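Local coordinates for endoglucanase (Ganoderma lucidum, PDB 5D8Z), which probably hydrolyses internal beta-1,4-glucosidic bonds of cellulose and related beta-glucans, as a TIM-barrel endoglucanase of glycoside hydrolase family 5, at residues 169-174 / 214-219; 128-133 / 175-180; 60-65 / 322-327; 68-73 / 335-340. All blocks are in the same frame, centred on the assembly; numbering follows the deposited sequence.

Contact 1: residues 169-174 / 214-219; sequences PDINLW and ADALKK
Ala216 turns its methyl group into the angle between Ile171 and Asn172, where two neighbouring helices of the outer layer of the TIM barrel meet. Helix 171-187 follows the barrel strand 157-160 and helix 213-218 follows the next one, 194-198. The backbones come close, with Asn172 CA 5.4 Å from Ala216 CA, a spacing that the small alanine permits.

Polar bonds gather at the start of the helix. Gln132 OE1, from the turn at 128-133, accepts from Asp170 N, while Asp170 itself is the N-cap and accepts from Leu173 N through its side chain.

The polar side chain in the contact makes no hydrogen bond across it. Asn172 swings its carboxamide over the alanine, and OD1 rests 3.3 Å from Ala216 CB. Lys219 NZ stands 4.3 Å from the same Asn172 OD1, too far for a bond.

The apolar part is carried by Ile171. Ala216 also touches Ala175, one turn beyond Ile171, and this prolongs the apolar seam. CG2 of the isoleucine lies as near to the alanine as CG1 does, which leaves the methyl facing the fork of the branched side chain. The CG1 branch is directed away from its own backbone nitrogen (chi1 -167°), and Ile171 CG1 ends 4.1 Å from Ala216 CB.

Contact 2: residues 128-133 / 175-180; sequences EIIGQG and ADSVQA
Ile130 and Gly131, the two central residues of a type II beta turn, face Ser177 on helix 171-187. The turn closes after strand 128-129 of a small hairpin, in the loop that leaves strand 114-119 of the TIM barrel, and it rests against the helix that follows the next barrel strand.

Ile129 opens the turn, and its carbonyl oxygen receives the closing bond, with Gln132 N 2.9 Å from Ile129 O. Ile130 comes next and directs its side chain at the helix. With CG1 beside the backbone nitrogen (chi1 -66°), the CG2 methyl is the branch presented to the serine, and Ile130 CG2 lies 4.2 Å from Ser177 OG. This buried side chain also touches Met162 and, on helix 137-149, Asn137 and Phe140.

Gly131 has the positive phi (84°) expected at the third place of a type II turn. Its bare CA approaches the hydroxyl, with Gly131 CA 4.0 Å from Ser177 OG. Nothing in the turn bonds to the hydroxyl. Instead Ser177 OG donates back along its own helix to Leu173 O and takes a weak hydrogen bond from Asn137 ND2, so the buried oxygen has its partners elsewhere.

Gln132 runs on past the serine to the beginning of the helix, where Gln132 NE2 packs 3.4 Å from Leu173 CB.

Contact 3: residues 60-65 / 322-327; sequences AGQMKH and EVPTDT
His65 overlaps the ring of Pro324, its CD2 3.8 Å from Pro324 CG. The imidazole comes at a slant, and the two side chains pass each other in opposite directions. CB of the proline lies just as near to CD2, and His65 NE2 is 3.9 Å from Pro324 CB. The contact joins the first and last parts of the TIM barrel: helix 59-68 lies on the chain between strands 24-30 and 74-79, while residues 322-327 follow the final strand, 303-312, and run into the hairpin 325-327/330-332.

The histidine is held on several sides. Its NE2 bonds to Asp333 OD2 and its ND1 to Asp69 OD2, and its ring stacks with Trp331 of the hairpin. With carboxylates at both nitrogens, a positive charge on this imidazole would probably be favoured. Because both nitrogens are bound, the rotation of the ring is fixed, and CD2 is kept against the proline.

One helical turn earlier Gln62 stretches out in an extended chain and crosses Pro324 at about a right angle. Its aliphatic part does the packing, with Gln62 CG 4.2 Å from Pro324 CD. At the amide, OE1 accepts from Gly312 N at the end of the last barrel strand, which anchors the helix to that strand. Gln62 NE2, itself hydrogen-bonded outside the two segments, passes 3.6 Å from the methyl Val323 CG1.

Contact 4: residues 68-73 / 335-340; sequences DDDGFN and ALVSAC
Ala335 O is gripped twice within the helical turn that presents Val337 to Asp70 and Phe72: by Ala339 N at 2.8 Å and by the Ser338 hydroxyl, whose OG donates to Ala335 O over 3.2 Å. The hydroxyl approaches from above the carbonyl plane, 45° out of it. This is helix 335-341, an element near the C-terminus that packs on the loop between helix 59-68 and strand 74-79 of the TIM barrel. The disulfide Cys340-Cys290 pins it to helix 283-298.

The apolar part of the contact is Phe72 against Val337. Phe72 offers its rim, not a face, to the valine: CG1 of Val337 lies in the ring plane, beside CE2 and CZ. The ring meets Phe66 as well, with the two planes at about 80°.

Asp70 comes in at about a right angle to the valine, and the carboxylate oxygen Asp70 OD2 stands 4.1 Å from Val337 CG1. Asp333 OD1 is close to that same oxygen, a pairing of like charges that the nearby His65, if protonated, would probably ease. Val337 CG1 points away from its backbone nitrogen (chi1 175°) and comes within 4.0 Å of Phe72 CE2.

In the fold
All four contacts lie in the outer shell of the barrel, and none has a hydrogen bond running between its two segments. Contacts 1 and 2 share helix 171-187 and are joined by Gln132, whose side chain reaches the start of that helix. Contact 1 is only partly buried, with an amide and a lysine at its margin, whereas contact 2 is small, buried and centred on one hydroxyl. On the other side of the chain's centre, contacts 3 and 4 bind the C-terminal part to the region around helix 59-68. They are buried, rely on rings, and touch through His65 with Asp70 and Glu322 with Val337. The centres of contacts 1 and 3 are about 38 Å apart.

Contact 1: residues 169-174 / 214-219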
loop_
_atom_site.group_PDB
_atom_site.type_symbol
_atom_site.label_atom_id
_atom_site.label_comp_id
_atom_site.label_asym_id
_atom_site.label_seq_id
_atom_site.Cartn_x
_atom_site.Cartn_y
_atom_site.Cartn_z
ATOM N N PRO A 169 15.322 14.197 -3.336
ATOM C CA PRO A 169 15.663 15.531 -3.877
ATOM C C PRO A 169 15.166 15.859 -5.304
ATOM O O PRO A 169 14.887 17.008 -5.551
ATOM C CB PRO A 169 17.183 15.583 -3.784
ATOM C CG PRO A 169 17.616 14.168 -3.667
ATOM C CD PRO A 169 16.512 13.392 -3.026
ATOM N N ASP A 170 15.048 14.899 -6.223
ATOM C CA ASP A 170 14.556 15.208 -7.568
ATOM C C ASP A 170 13.461 14.253 -8.005
ATOM O O ASP A 170 13.723 13.115 -8.408
ATOM C CB ASP A 170 15.676 15.195 -8.608
ATOM C CG ASP A 170 15.153 15.376 -10.046
ATOM O OD1 ASP A 170 14.343 14.549 -10.512
ATOM O OD2 ASP A 170 15.552 16.340 -10.729
ATOM N N ILE A 171 12.241 14.753 -7.997
ATOM C CA ILE A 171 11.100 13.942 -8.306
ATOM C C ILE A 171 11.037 13.388 -9.734
ATOM O O ILE A 171 10.462 12.320 -9.974
ATOM C CB ILE A 171 9.825 14.732 -8.032
ATOM C CG1 ILE A 171 8.623 13.793 -8.036
ATOM C CG2 ILE A 171 9.658 15.843 -9.058
ATOM C CD1 ILE A 171 8.643 12.806 -6.898
ATOM N N ASN A 172 11.596 14.096 -10.696
ATOM C CA ASN A 172 11.575 13.577 -12.061
ATOM C C ASN A 172 12.484 12.398 -12.268
ATOM O O ASN A 172 12.203 11.576 -13.116
ATOM C CB ASN A 172 11.919 14.668 -13.073
ATOM C CG ASN A 172 10.850 15.749 -13.126
ATOM O OD1 ASN A 172 9.691 15.485 -13.541
ATOM N ND2 ASN A 172 11.216 16.973 -12.691
ATOM N N LEU A 173 13.586 12.341 -11.518
ATOM C CA LEU A 173 14.461 11.180 -11.520
ATOM C C LEU A 173 13.745 10.026 -10.857
ATOM O O LEU A 173 13.837 8.891 -11.327
ATOM C CB LEU A 173 15.767 11.462 -10.795
ATOM C CG LEU A 173 16.685 12.403 -11.571
ATOM C CD1 LEU A 173 17.856 12.848 -10.701
ATOM C CD2 LEU A 173 17.181 11.755 -12.852
ATOM N N TRP A 174 13.021 10.316 -9.783
ATOM C CA TRP A 174 12.167 9.307 -9.175
ATOM C C TRP A 174 11.083 8.773 -10.130
ATOM O O TRP A 174 10.868 7.574 -10.238
ATOM C CB TRP A 174 11.499 9.837 -7.896
ATOM C CG TRP A 174 10.497 8.873 -7.353
ATOM C CD1 TRP A 174 9.160 9.078 -7.211
ATOM C CD2 TRP A 174 10.739 7.533 -6.926
ATOM N NE1 TRP A 174 8.548 7.954 -6.697
ATOM C CE2 TRP A 174 9.498 6.985 -6.527
ATOM C CE3 TRP A 174 11.876 6.737 -6.840
ATOM C CZ2 TRP A 174 9.375 5.688 -6.047
ATOM C CZ3 TRP A 174 11.734 5.426 -6.377
ATOM C CH2 TRP A 174 10.502 4.930 -5.979
ATOM N N ALA A 214 2.645 14.674 -8.988
ATOM C CA ALA A 214 1.664 14.373 -10.032
ATOM C C ALA A 214 2.143 14.651 -11.448
ATOM O O ALA A 214 2.037 13.777 -12.330
ATOM C CB ALA A 214 0.379 15.140 -9.766
ATOM N N ASP A 215 2.661 15.855 -11.694
ATOM C CA ASP A 215 3.108 16.165 -13.064
ATOM C C ASP A 215 4.294 15.288 -13.562
ATOM O O ASP A 215 4.310 14.807 -14.697
ATOM C CB ASP A 215 3.298 17.684 -13.268
ATOM C CG ASP A 215 1.995 18.372 -13.858
ATOM O OD1 ASP A 215 1.295 17.759 -14.725
ATOM O OD2 ASP A 215 1.654 19.515 -13.452
ATOM N N ALA A 216 5.231 14.997 -12.679
ATOM C CA ALA A 216 6.296 14.075 -13.009
ATOM C C ALA A 216 5.747 12.695 -13.317
ATOM O O ALA A 216 6.104 12.082 -14.328
ATOM C CB ALA A 216 7.266 14.001 -11.861
ATOM N N LEU A 217 4.863 12.215 -12.451
ATOM C CA LEU A 217 4.393 10.854 -12.585
ATOM C C LEU A 217 3.345 10.710 -13.658
ATOM O O LEU A 217 3.165 9.618 -14.210
ATOM C CB LEU A 217 3.907 10.293 -11.243
ATOM C CG LEU A 217 5.030 9.963 -10.243
ATOM C CD1 LEU A 217 4.488 9.672 -8.862
ATOM C CD2 LEU A 217 5.836 8.781 -10.718
ATOM N N LYS A 218 2.679 11.820 -13.993
ATOM C CA LYS A 218 1.815 11.828 -15.177
ATOM C C LYS A 218 2.537 11.379 -16.485
ATOM O O LYS A 218 1.896 10.865 -17.391
ATOM C CB LYS A 218 1.105 13.170 -15.358
ATOM C CG LYS A 218 0.086 13.068 -16.469
ATOM C CD LYS A 218 -0.826 14.257 -16.592
ATOM C CE LYS A 218 -1.715 14.049 -17.817
ATOM N NZ LYS A 218 -2.403 15.275 -18.296
ATOM N N LYS A 219 3.861 11.517 -16.558
ATOM C CA LYS A 219 4.613 11.170 -17.773
ATOM C C LYS A 219 4.900 9.700 -17.931
ATOM O O LYS A 219 5.326 9.268 -18.989
ATOM C CB LYS A 219 5.917 11.943 -17.818
ATOM C CG LYS A 219 5.679 13.452 -17.837
ATOM C CD LYS A 219 6.942 14.269 -17.612
ATOM C CE LYS A 219 6.593 15.550 -16.867
ATOM N NZ LYS A 219 7.571 16.661 -17.047
#

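Contact 2: residues 128-133 / 175-180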
loop_
_atom_site.group_PDB
_atom_site.type_symbol
_atom_site.label_atom_id
_atom_site.label_comp_id
_atom_site.label_asym_id
_atom_site.label_seq_id
_atom_site.Cartn_x
_atom_site.Cartn_y
_atom_site.Cartn_z
ATOM N N GLU A 128 20.265 4.769 1.514
ATOM C CA GLU A 128 20.641 5.352 0.237
ATOM C C GLU A 128 19.441 5.331 -0.714
ATOM O O GLU A 128 18.650 4.413 -0.645
ATOM C CB GLU A 128 21.791 4.498 -0.296
ATOM C CG GLU A 128 22.860 5.258 -1.057
ATOM C CD GLU A 128 23.749 6.129 -0.188
ATOM O OE1 GLU A 128 24.698 5.612 0.461
ATOM O OE2 GLU A 128 23.511 7.350 -0.193
ATOM N N ILE A 129 19.313 6.299 -1.619
ATOM C CA ILE A 129 18.083 6.440 -2.448
ATOM C C ILE A 129 18.159 5.915 -3.884
ATOM O O ILE A 129 19.034 6.287 -4.669
ATOM C CB ILE A 129 17.647 7.907 -2.582
ATOM C CG1 ILE A 129 17.422 8.559 -1.220
ATOM C CG2 ILE A 129 16.391 8.038 -3.450
ATOM C CD1 ILE A 129 17.414 10.069 -1.294
ATOM N N ILE A 130 17.177 5.105 -4.258
ATOM C CA ILE A 130 17.205 4.449 -5.552
ATOM C C ILE A 130 17.293 5.500 -6.618
ATOM O O ILE A 130 16.541 6.421 -6.596
ATOM C CB ILE A 130 15.904 3.688 -5.819
ATOM C CG1 ILE A 130 15.753 2.518 -4.838
ATOM C CG2 ILE A 130 15.852 3.198 -7.268
ATOM C CD1 ILE A 130 14.315 2.189 -4.557
ATOM N N GLY A 131 18.197 5.356 -7.563
ATOM C CA GLY A 131 18.248 6.258 -8.695
ATOM C C GLY A 131 19.016 7.532 -8.406
ATOM O O GLY A 131 19.382 8.223 -9.360
ATOM N N GLN A 132 19.297 7.796 -7.117
ATOM C CA GLN A 132 19.808 9.058 -6.643
ATOM C C GLN A 132 20.732 8.862 -5.443
ATOM O O GLN A 132 20.439 9.342 -4.338
ATOM C CB GLN A 132 18.647 9.945 -6.200
ATOM C CG GLN A 132 17.778 10.460 -7.346
ATOM C CD GLN A 132 16.490 11.143 -6.880
ATOM O OE1 GLN A 132 16.484 12.042 -6.029
ATOM N NE2 GLN A 132 15.386 10.702 -7.453
ATOM N N GLY A 133 21.857 8.173 -5.643
ATOM C CA GLY A 133 22.724 7.772 -4.511
ATOM C C GLY A 133 22.743 6.278 -4.183
ATOM O O GLY A 133 23.782 5.725 -3.882
ATOM N N ALA A 175 10.382 9.656 -10.812
ATOM C CA ALA A 175 9.459 9.200 -11.817
ATOM C C ALA A 175 10.150 8.312 -12.871
ATOM O O ALA A 175 9.559 7.337 -13.346
ATOM C CB ALA A 175 8.770 10.396 -12.447
ATOM N N ASP A 176 11.406 8.621 -13.208
ATOM C CA ASP A 176 12.239 7.742 -14.080
ATOM C C ASP A 176 12.487 6.354 -13.506
ATOM O O ASP A 176 12.398 5.359 -14.212
ATOM C CB ASP A 176 13.576 8.400 -14.443
ATOM C CG ASP A 176 13.407 9.596 -15.391
ATOM O OD1 ASP A 176 12.583 9.493 -16.336
ATOM O OD2 ASP A 176 14.085 10.639 -15.196
ATOM N N SER A 177 12.781 6.288 -12.218
ATOM C CA SER A 177 12.930 5.008 -11.535
ATOM C C SER A 177 11.648 4.193 -11.612
ATOM O O SER A 177 11.678 2.986 -11.789
ATOM C CB SER A 177 13.299 5.250 -10.079
ATOM O OG SER A 177 14.470 6.062 -9.981
ATOM N N VAL A 178 10.516 4.873 -11.512
ATOM C CA VAL A 178 9.222 4.218 -11.508
ATOM C C VAL A 178 8.889 3.737 -12.910
ATOM O O VAL A 178 8.258 2.684 -13.085
ATOM C CB VAL A 178 8.128 5.175 -11.030
ATOM C CG1 VAL A 178 6.779 4.498 -11.140
ATOM C CG2 VAL A 178 8.403 5.659 -9.600
ATOM N N GLN A 179 9.313 4.506 -13.913
ATOM C CA GLN A 179 9.155 4.076 -15.280
ATOM C C GLN A 179 9.893 2.764 -15.437
ATOM O O GLN A 179 9.405 1.776 -15.985
ATOM C CB GLN A 179 9.745 5.125 -16.205
ATOM C CG GLN A 179 9.624 4.792 -17.687
ATOM C CD GLN A 179 8.189 4.628 -18.106
ATOM O OE1 GLN A 179 7.440 5.574 -18.085
ATOM N NE2 GLN A 179 7.796 3.418 -18.433
ATOM N N ALA A 180 11.099 2.748 -14.930
ATOM C CA ALA A 180 11.894 1.572 -15.115
ATOM C C ALA A 180 11.179 0.337 -14.559
ATOM O O ALA A 180 11.182 -0.736 -15.195
ATOM C CB ALA A 180 13.250 1.753 -14.473
#

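Contact 3: residues 60-65 / 322-327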
loop_
_atom_site.group_PDB
_atom_site.type_symbol
_atom_site.label_atom_id
_atom_site.label_comp_id
_atom_site.label_asym_id
_atom_site.label_seq_id
_atom_site.Cartn_x
_atom_site.Cartn_y
_atom_site.Cartn_z
ATOM N N ALA A 60 -4.515 -15.186 7.401
ATOM C CA ALA A 60 -5.489 -15.796 6.489
ATOM C C ALA A 60 -6.929 -15.657 7.005
ATOM O O ALA A 60 -7.823 -15.241 6.252
ATOM C CB ALA A 60 -5.140 -17.271 6.226
ATOM N N GLY A 61 -7.142 -15.970 8.285
ATOM C CA GLY A 61 -8.468 -15.913 8.882
ATOM C C GLY A 61 -8.983 -14.492 8.928
ATOM O O GLY A 61 -10.084 -14.217 8.473
ATOM N N GLN A 62 -8.157 -13.597 9.457
ATOM C CA GLN A 62 -8.339 -12.154 9.309
ATOM C C GLN A 62 -8.928 -11.755 7.939
ATOM O O GLN A 62 -9.870 -10.964 7.854
ATOM C CB GLN A 62 -6.988 -11.423 9.542
ATOM C CG GLN A 62 -6.496 -11.375 10.999
ATOM C CD GLN A 62 -5.304 -10.431 11.216
ATOM O OE1 GLN A 62 -5.073 -9.501 10.432
ATOM N NE2 GLN A 62 -4.559 -10.645 12.294
ATOM N N MET A 63 -8.385 -12.335 6.873
ATOM C CA MET A 63 -8.823 -12.006 5.518
ATOM C C MET A 63 -10.130 -12.723 5.186
ATOM O O MET A 63 -11.032 -12.082 4.657
ATOM C CB MET A 63 -7.708 -12.253 4.482
ATOM C CG MET A 63 -6.551 -11.274 4.657
ATOM S SD MET A 63 -5.124 -11.340 3.552
ATOM C CE MET A 63 -4.716 -13.074 3.555
ATOM N N LYS A 64 -10.275 -14.010 5.513
ATOM C CA LYS A 64 -11.602 -14.661 5.366
ATOM C C LYS A 64 -12.697 -13.775 5.957
ATOM O O LYS A 64 -13.756 -13.575 5.377
ATOM C CB LYS A 64 -11.662 -16.018 6.069
ATOM C CG LYS A 64 -11.575 -17.247 5.165
ATOM C CD LYS A 64 -12.963 -17.784 4.769
ATOM C CE LYS A 64 -13.651 -18.630 5.838
ATOM N NZ LYS A 64 -13.051 -19.988 5.961
ATOM N N HIS A 65 -12.410 -13.221 7.117
ATOM C CA HIS A 65 -13.400 -12.482 7.864
ATOM C C HIS A 65 -13.636 -11.148 7.201
ATOM O O HIS A 65 -14.770 -10.751 6.959
ATOM C CB HIS A 65 -12.916 -12.323 9.314
ATOM C CG HIS A 65 -13.460 -11.133 10.004
ATOM N ND1 HIS A 65 -14.806 -10.971 10.252
ATOM C CD2 HIS A 65 -12.846 -10.024 10.475
ATOM C CE1 HIS A 65 -14.996 -9.816 10.867
ATOM N NE2 HIS A 65 -13.821 -9.223 11.019
ATOM N N GLU A 322 -6.404 -2.373 13.845
ATOM C CA GLU A 322 -7.569 -2.862 13.131
ATOM C C GLU A 322 -7.683 -4.389 13.217
ATOM O O GLU A 322 -8.561 -4.980 12.598
ATOM C CB GLU A 322 -7.502 -2.418 11.664
ATOM C CG GLU A 322 -7.631 -0.903 11.511
ATOM C CD GLU A 322 -7.534 -0.400 10.072
ATOM O OE1 GLU A 322 -7.470 -1.209 9.109
ATOM O OE2 GLU A 322 -7.512 0.835 9.910
ATOM N N VAL A 323 -6.857 -5.025 14.045
ATOM C CA VAL A 323 -6.873 -6.477 14.152
ATOM C C VAL A 323 -8.170 -6.929 14.836
ATOM O O VAL A 323 -8.462 -6.525 15.958
ATOM C CB VAL A 323 -5.667 -7.033 14.938
ATOM C CG1 VAL A 323 -5.750 -8.552 15.015
ATOM C CG2 VAL A 323 -4.359 -6.617 14.285
ATOM N N PRO A 324 -8.943 -7.775 14.161
ATOM C CA PRO A 324 -10.099 -8.338 14.765
ATOM C C PRO A 324 -9.732 -9.505 15.670
ATOM O O PRO A 324 -8.604 -9.970 15.646
ATOM C CB PRO A 324 -10.872 -8.868 13.551
ATOM C CG PRO A 324 -9.793 -9.367 12.659
ATOM C CD PRO A 324 -8.689 -8.365 12.832
ATOM N N THR A 325 -10.721 -10.011 16.397
ATOM C CA THR A 325 -10.553 -11.052 17.382
ATOM C C THR A 325 -11.344 -12.302 16.978
ATOM O O THR A 325 -12.521 -12.197 16.579
ATOM C CB THR A 325 -11.094 -10.522 18.733
ATOM O OG1 THR A 325 -10.542 -9.226 19.009
ATOM C CG2 THR A 325 -10.768 -11.449 19.853
ATOM N N ASP A 326 -10.723 -13.479 17.144
ATOM C CA ASP A 326 -11.348 -14.777 16.826
ATOM C C ASP A 326 -11.725 -15.529 18.103
ATOM O O ASP A 326 -10.865 -16.008 18.846
ATOM C CB ASP A 326 -10.395 -15.622 15.960
ATOM C CG ASP A 326 -10.957 -17.003 15.588
ATOM O OD1 ASP A 326 -12.183 -17.240 15.695
ATOM O OD2 ASP A 326 -10.152 -17.858 15.170
ATOM N N THR A 327 -13.023 -15.659 18.341
ATOM C CA THR A 327 -13.518 -16.429 19.464
ATOM C C THR A 327 -14.228 -17.644 18.931
ATOM O O THR A 327 -15.401 -17.591 18.588
ATOM C CB THR A 327 -14.462 -15.601 20.334
ATOM O OG1 THR A 327 -13.902 -14.298 20.549
ATOM C CG2 THR A 327 -14.634 -16.266 21.669
#

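Contact 4: residues 68-73 / 335-340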
loop_
_atom_site.group_PDB
_atom_site.type_symbol
_atom_site.label_atom_id
_atom_site.label_comp_id
_atom_site.label_asym_id
_atom_site.label_seq_id
_atom_site.Cartn_x
_atom_site.Cartn_y
_atom_site.Cartn_z
ATOM N N ASP A 68 -15.732 -12.026 4.053
ATOM C CA ASP A 68 -17.038 -12.670 4.224
ATOM C C ASP A 68 -18.040 -11.908 5.087
ATOM O O ASP A 68 -19.255 -11.977 4.843
ATOM C CB ASP A 68 -16.875 -14.093 4.749
ATOM C CG ASP A 68 -16.178 -15.007 3.735
ATOM O OD1 ASP A 68 -15.834 -14.518 2.635
ATOM O OD2 ASP A 68 -15.959 -16.208 4.035
ATOM N N ASP A 69 -17.553 -11.179 6.075
ATOM C CA ASP A 69 -18.439 -10.483 6.993
ATOM C C ASP A 69 -18.445 -8.969 6.740
ATOM O O ASP A 69 -19.428 -8.309 7.014
ATOM C CB ASP A 69 -18.053 -10.783 8.469
ATOM C CG ASP A 69 -17.862 -12.292 8.745
ATOM O OD1 ASP A 69 -18.691 -13.100 8.241
ATOM O OD2 ASP A 69 -16.873 -12.671 9.458
ATOM N N ASP A 70 -17.362 -8.392 6.247
ATOM C CA ASP A 70 -17.255 -6.922 6.226
ATOM C C ASP A 70 -17.340 -6.282 4.842
ATOM O O ASP A 70 -17.579 -5.077 4.727
ATOM C CB ASP A 70 -15.948 -6.489 6.897
ATOM C CG ASP A 70 -16.010 -6.536 8.408
ATOM O OD1 ASP A 70 -17.129 -6.456 8.960
ATOM O OD2 ASP A 70 -14.929 -6.640 9.035
ATOM N N GLY A 71 -17.130 -7.080 3.800
ATOM C CA GLY A 71 -17.234 -6.602 2.440
ATOM C C GLY A 71 -15.948 -6.064 1.866
ATOM O O GLY A 71 -15.962 -5.443 0.812
ATOM N N PHE A 72 -14.834 -6.280 2.558
ATOM C CA PHE A 72 -13.534 -5.915 2.019
ATOM C C PHE A 72 -13.226 -6.790 0.835
ATOM O O PHE A 72 -13.777 -7.879 0.697
ATOM C CB PHE A 72 -12.444 -6.043 3.086
ATOM C CG PHE A 72 -12.524 -4.984 4.158
ATOM C CD1 PHE A 72 -12.322 -3.661 3.853
ATOM C CD2 PHE A 72 -12.777 -5.319 5.483
ATOM C CE1 PHE A 72 -12.390 -2.691 4.824
ATOM C CE2 PHE A 72 -12.816 -4.341 6.469
ATOM C CZ PHE A 72 -12.637 -3.025 6.135
ATOM N N ASN A 73 -12.227 -6.351 0.093
ATOM C CA ASN A 73 -12.110 -6.523 -1.335
ATOM C C ASN A 73 -10.709 -6.758 -1.825
ATOM O O ASN A 73 -10.491 -7.401 -2.839
ATOM C CB ASN A 73 -12.453 -5.167 -1.888
ATOM C CG ASN A 73 -13.126 -5.247 -3.176
ATOM O OD1 ASN A 73 -13.038 -6.259 -3.846
ATOM N ND2 ASN A 73 -13.822 -4.186 -3.547
ATOM N N ALA A 335 -13.317 -0.971 16.829
ATOM C CA ALA A 335 -14.358 0.038 16.765
ATOM C C ALA A 335 -14.423 0.713 15.390
ATOM O O ALA A 335 -15.509 0.889 14.825
ATOM C CB ALA A 335 -14.090 1.084 17.824
ATOM N N LEU A 336 -13.250 1.090 14.873
ATOM C CA LEU A 336 -13.150 1.975 13.717
ATOM C C LEU A 336 -13.474 1.264 12.427
ATOM O O LEU A 336 -14.009 1.861 11.479
ATOM C CB LEU A 336 -11.744 2.528 13.609
ATOM C CG LEU A 336 -11.494 3.493 12.460
ATOM C CD1 LEU A 336 -12.485 4.628 12.514
ATOM C CD2 LEU A 336 -10.087 4.030 12.536
ATOM N N VAL A 337 -13.143 -0.015 12.397
ATOM C CA VAL A 337 -13.504 -0.844 11.282
ATOM C C VAL A 337 -15.016 -1.059 11.205
ATOM O O VAL A 337 -15.590 -1.055 10.103
ATOM C CB VAL A 337 -12.790 -2.201 11.347
ATOM C CG1 VAL A 337 -13.267 -3.111 10.221
ATOM C CG2 VAL A 337 -11.302 -2.000 11.237
ATOM N N SER A 338 -15.661 -1.272 12.350
ATOM C CA SER A 338 -17.095 -1.574 12.335
ATOM C C SER A 338 -17.954 -0.310 12.294
ATOM O O SER A 338 -19.019 -0.315 11.713
ATOM C CB SER A 338 -17.491 -2.450 13.516
ATOM O OG SER A 338 -17.314 -1.753 14.725
ATOM N N ALA A 339 -17.487 0.772 12.887
ATOM C CA ALA A 339 -18.192 2.044 12.775
ATOM C C ALA A 339 -18.019 2.677 11.391
ATOM O O ALA A 339 -18.980 3.203 10.835
ATOM C CB ALA A 339 -17.732 3.017 13.855
ATOM N N CYS A 340 -16.813 2.623 10.828
ATOM C CA CYS A 340 -16.527 3.401 9.621
ATOM C C CYS A 340 -15.973 2.672 8.382
ATOM O O CYS A 340 -16.528 2.802 7.303
ATOM C CB CYS A 340 -15.621 4.576 9.995
ATOM S SG CYS A 340 -16.508 5.910 10.857
#